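PDB 2QGY: enolase from the environmental genome shotgun sequencing of the Sargasso Sea, which is of unknown function but binds magnesium and, as an enolase-superfamily member, probably abstracts a proton next to a carboxylate of its substrate. Local coordinates for residues 70-74 with 88-92. Numbering follows the deposited sequence.
Sequences LFREI and KISLL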
ATOM      1  N   LEU A  70      10.435   9.147   8.719  1.00 20.98           N
ATOM      2  CA  LEU A  70      10.190  10.281   7.841  1.00 20.47           C
ATOM      3  C   LEU A  70      10.504  11.580   8.575  1.00 21.62           C
ATOM      4  O   LEU A  70      11.126  12.482   8.027  1.00 20.36           O
ATOM      5  CB  LEU A  70       8.763  10.264   7.320  1.00 20.53           C
ATOM      6  CG  LEU A  70       8.476   9.120   6.338  1.00 19.76           C
ATOM      7  CD1 LEU A  70       6.990   9.085   5.951  1.00 21.19           C
ATOM      8  CD2 LEU A  70       9.331   9.183   5.090  1.00 18.25           C
ATOM      9  N   PHE A  71      10.108  11.650   9.838  1.00 21.21           N
ATOM     10  CA  PHE A  71      10.354  12.831  10.615  1.00 23.06           C
ATOM     11  C   PHE A  71      11.844  13.137  10.695  1.00 23.91           C
ATOM     12  O   PHE A  71      12.244  14.276  10.480  1.00 24.61           O
ATOM     13  CB  PHE A  71       9.760  12.687  12.008  1.00 22.90           C
ATOM     14  CG  PHE A  71      10.195  13.754  12.960  1.00 22.66           C
ATOM     15  CD1 PHE A  71       9.564  14.994  12.955  1.00 22.94           C
ATOM     16  CD2 PHE A  71      11.221  13.518  13.864  1.00 22.76           C
ATOM     17  CE1 PHE A  71       9.951  15.980  13.826  1.00 22.08           C
ATOM     18  CE2 PHE A  71      11.615  14.518  14.740  1.00 23.08           C
ATOM     19  CZ  PHE A  71      10.982  15.737  14.711  1.00 22.94           C
ATOM     20  N   ARG A  72      12.649  12.126  10.998  1.00 25.46           N
ATOM     21  CA  ARG A  72      14.099  12.284  11.120  1.00 27.67           C
ATOM     22  C   ARG A  72      14.671  12.821   9.819  1.00 28.50           C
ATOM     23  O   ARG A  72      15.509  13.740   9.820  1.00 30.10           O
ATOM     24  CB  ARG A  72      14.763  10.959  11.467  1.00 27.92           C
ATOM     25  CG  ARG A  72      14.584  10.514  12.906  1.00 32.85           C
ATOM     26  CD  ARG A  72      15.437   9.273  13.180  1.00 39.92           C
ATOM     27  NE  ARG A  72      15.124   8.680  14.480  1.00 46.81           N
ATOM     28  CZ  ARG A  72      15.340   7.403  14.807  1.00 50.44           C
ATOM     29  NH1 ARG A  72      15.850   6.551  13.923  1.00 52.57           N
ATOM     30  NH2 ARG A  72      15.026   6.970  16.023  1.00 52.53           N
ATOM     31  N   GLU A  73      14.211  12.267   8.705  1.00 28.05           N
ATOM     32  CA  GLU A  73      14.708  12.688   7.399  1.00 28.79           C
ATOM     33  C   GLU A  73      14.360  14.139   7.077  1.00 28.70           C
ATOM     34  O   GLU A  73      15.164  14.870   6.518  1.00 29.03           O
ATOM     35  CB  GLU A  73      14.199  11.732   6.310  1.00 28.90           C
ATOM     36  CG  GLU A  73      14.675  12.064   4.899  1.00 30.13           C
ATOM     37  CD  GLU A  73      16.195  11.907   4.695  1.00 35.17           C
ATOM     38  OE1 GLU A  73      16.894  11.321   5.557  1.00 35.05           O
ATOM     39  OE2 GLU A  73      16.685  12.365   3.640  1.00 37.53           O
ATOM     40  N   ILE A  74      13.165  14.567   7.442  1.00 28.26           N
ATOM     41  CA  ILE A  74      12.728  15.911   7.093  1.00 28.79           C
ATOM     42  C   ILE A  74      13.058  16.987   8.133  1.00 29.87           C
ATOM     43  O   ILE A  74      12.929  18.171   7.832  1.00 29.62           O
ATOM     44  CB  ILE A  74      11.221  15.946   6.793  1.00 28.58           C
ATOM     45  CG1 ILE A  74      10.431  15.689   8.083  1.00 28.11           C
ATOM     46  CG2 ILE A  74      10.893  14.928   5.688  1.00 27.65           C
ATOM     47  CD1 ILE A  74       9.010  16.209   8.076  1.00 27.90           C
ATOM     48  N   LYS A  88       9.390  16.121  -1.307  1.00 21.22           N
ATOM     49  CA  LYS A  88      10.372  15.211  -0.746  1.00 21.63           C
ATOM     50  C   LYS A  88       9.792  13.798  -0.627  1.00 20.95           C
ATOM     51  O   LYS A  88      10.464  12.822  -0.937  1.00 20.42           O
ATOM     52  CB  LYS A  88      10.805  15.700   0.628  1.00 21.88           C
ATOM     53  CG  LYS A  88      11.698  14.741   1.414  1.00 26.76           C
ATOM     54  CD  LYS A  88      13.121  14.727   0.876  1.00 32.68           C
ATOM     55  CE  LYS A  88      14.028  13.935   1.807  1.00 36.51           C
ATOM     56  NZ  LYS A  88      15.473  14.236   1.561  1.00 39.59           N
ATOM     57  N   ILE A  89       8.562  13.707  -0.127  1.00 20.21           N
ATOM     58  CA  ILE A  89       7.852  12.419  -0.084  1.00 20.05           C
ATOM     59  C   ILE A  89       7.796  11.770  -1.475  1.00 21.65           C
ATOM     60  O   ILE A  89       8.101  10.583  -1.617  1.00 21.11           O
ATOM     61  CB  ILE A  89       6.405  12.548   0.528  1.00 20.22           C
ATOM     62  CG1 ILE A  89       6.479  12.835   2.025  1.00 19.44           C
ATOM     63  CG2 ILE A  89       5.556  11.242   0.288  1.00 19.25           C
ATOM     64  CD1 ILE A  89       7.351  11.830   2.835  1.00 21.08           C
ATOM     65  N   SER A  90       7.388  12.542  -2.479  1.00 22.27           N
ATOM     66  CA  SER A  90       7.319  12.048  -3.838  1.00 24.25           C
ATOM     67  C   SER A  90       8.673  11.479  -4.269  1.00 24.39           C
ATOM     68  O   SER A  90       8.726  10.383  -4.829  1.00 24.59           O
ATOM     69  CB  SER A  90       6.870  13.133  -4.811  1.00 24.43           C
ATOM     70  OG  SER A  90       5.600  13.657  -4.440  1.00 31.05           O
ATOM     71  N   LEU A  91       9.757  12.201  -3.978  1.00 24.23           N
ATOM     72  CA  LEU A  91      11.116  11.766  -4.353  1.00 25.43           C
ATOM     73  C   LEU A  91      11.537  10.460  -3.660  1.00 24.96           C
ATOM     74  O   LEU A  91      11.936   9.501  -4.315  1.00 24.83           O
ATOM     75  CB  LEU A  91      12.144  12.875  -4.081  1.00 24.96           C
ATOM     76  CG  LEU A  91      13.630  12.464  -4.122  1.00 28.98           C
ATOM     77  CD1 LEU A  91      14.123  12.199  -5.552  1.00 30.45           C
ATOM     78  CD2 LEU A  91      14.540  13.507  -3.412  1.00 26.57           C
ATOM     79  N   LEU A  92      11.409  10.413  -2.336  1.00 24.78           N
ATOM     80  CA  LEU A  92      11.867   9.257  -1.592  1.00 25.02           C
ATOM     81  C   LEU A  92      11.000   8.005  -1.768  1.00 25.02           C
ATOM     82  O   LEU A  92      11.525   6.876  -1.755  1.00 25.86           O
ATOM     83  CB  LEU A  92      12.113   9.619  -0.127  1.00 25.21           C
ATOM     84  CG  LEU A  92      10.989   9.910   0.839  1.00 25.39           C
ATOM     85  CD1 LEU A  92      10.493   8.584   1.420  1.00 26.85           C
ATOM     86  CD2 LEU A  92      11.577  10.763   1.961  1.00 28.01           C
TER
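Leu-70 reaches helix 82-93 chiefly with one methyl: its CD2 sits 3.9 Å from CD1 of Leu-92. The same CD2 of Leu-70 lies 4.0 Å from CD1 of Ile-89, so a single branch touches both residues. The Leu-70 and Ile-89 side chains cross at about a right angle. One turn on, Glu-73 has CG anti to its own backbone N (chi1 -179°) and a bend at chi2, which directs the carboxylate at Lys-88. There NZ of Lys-88 donates to OE2 of Glu-73 at 3.0 Å in a salt bridge that uses the anti lone pair, the one away from OE1. Carbon contact accompanies the charge pairing, since CE of Lys-88 lies 3.7 Å from CG of Glu-73. Ile-74 adds a looser apolar approach, its CG2 4.4 Å from CG of Lys-88, on the inner part of the lysine chain. The segment axes stand 12.1 Å apart at closest approach, a separation bridged by side chains, with no backbone hydrogen bond between the two segments. Their N-to-C directions make 112°, a little past perpendicular. The contact joins helices 60-74 and 82-93 of the enolase-type N-terminal domain. Helix 99-120 packs against Leu-70 and Ile-89, Phe-58 of the second subunit against Leu-70, Glu-73 and Leu-92, and strand 13-21 against Ile-74 through Leu-13.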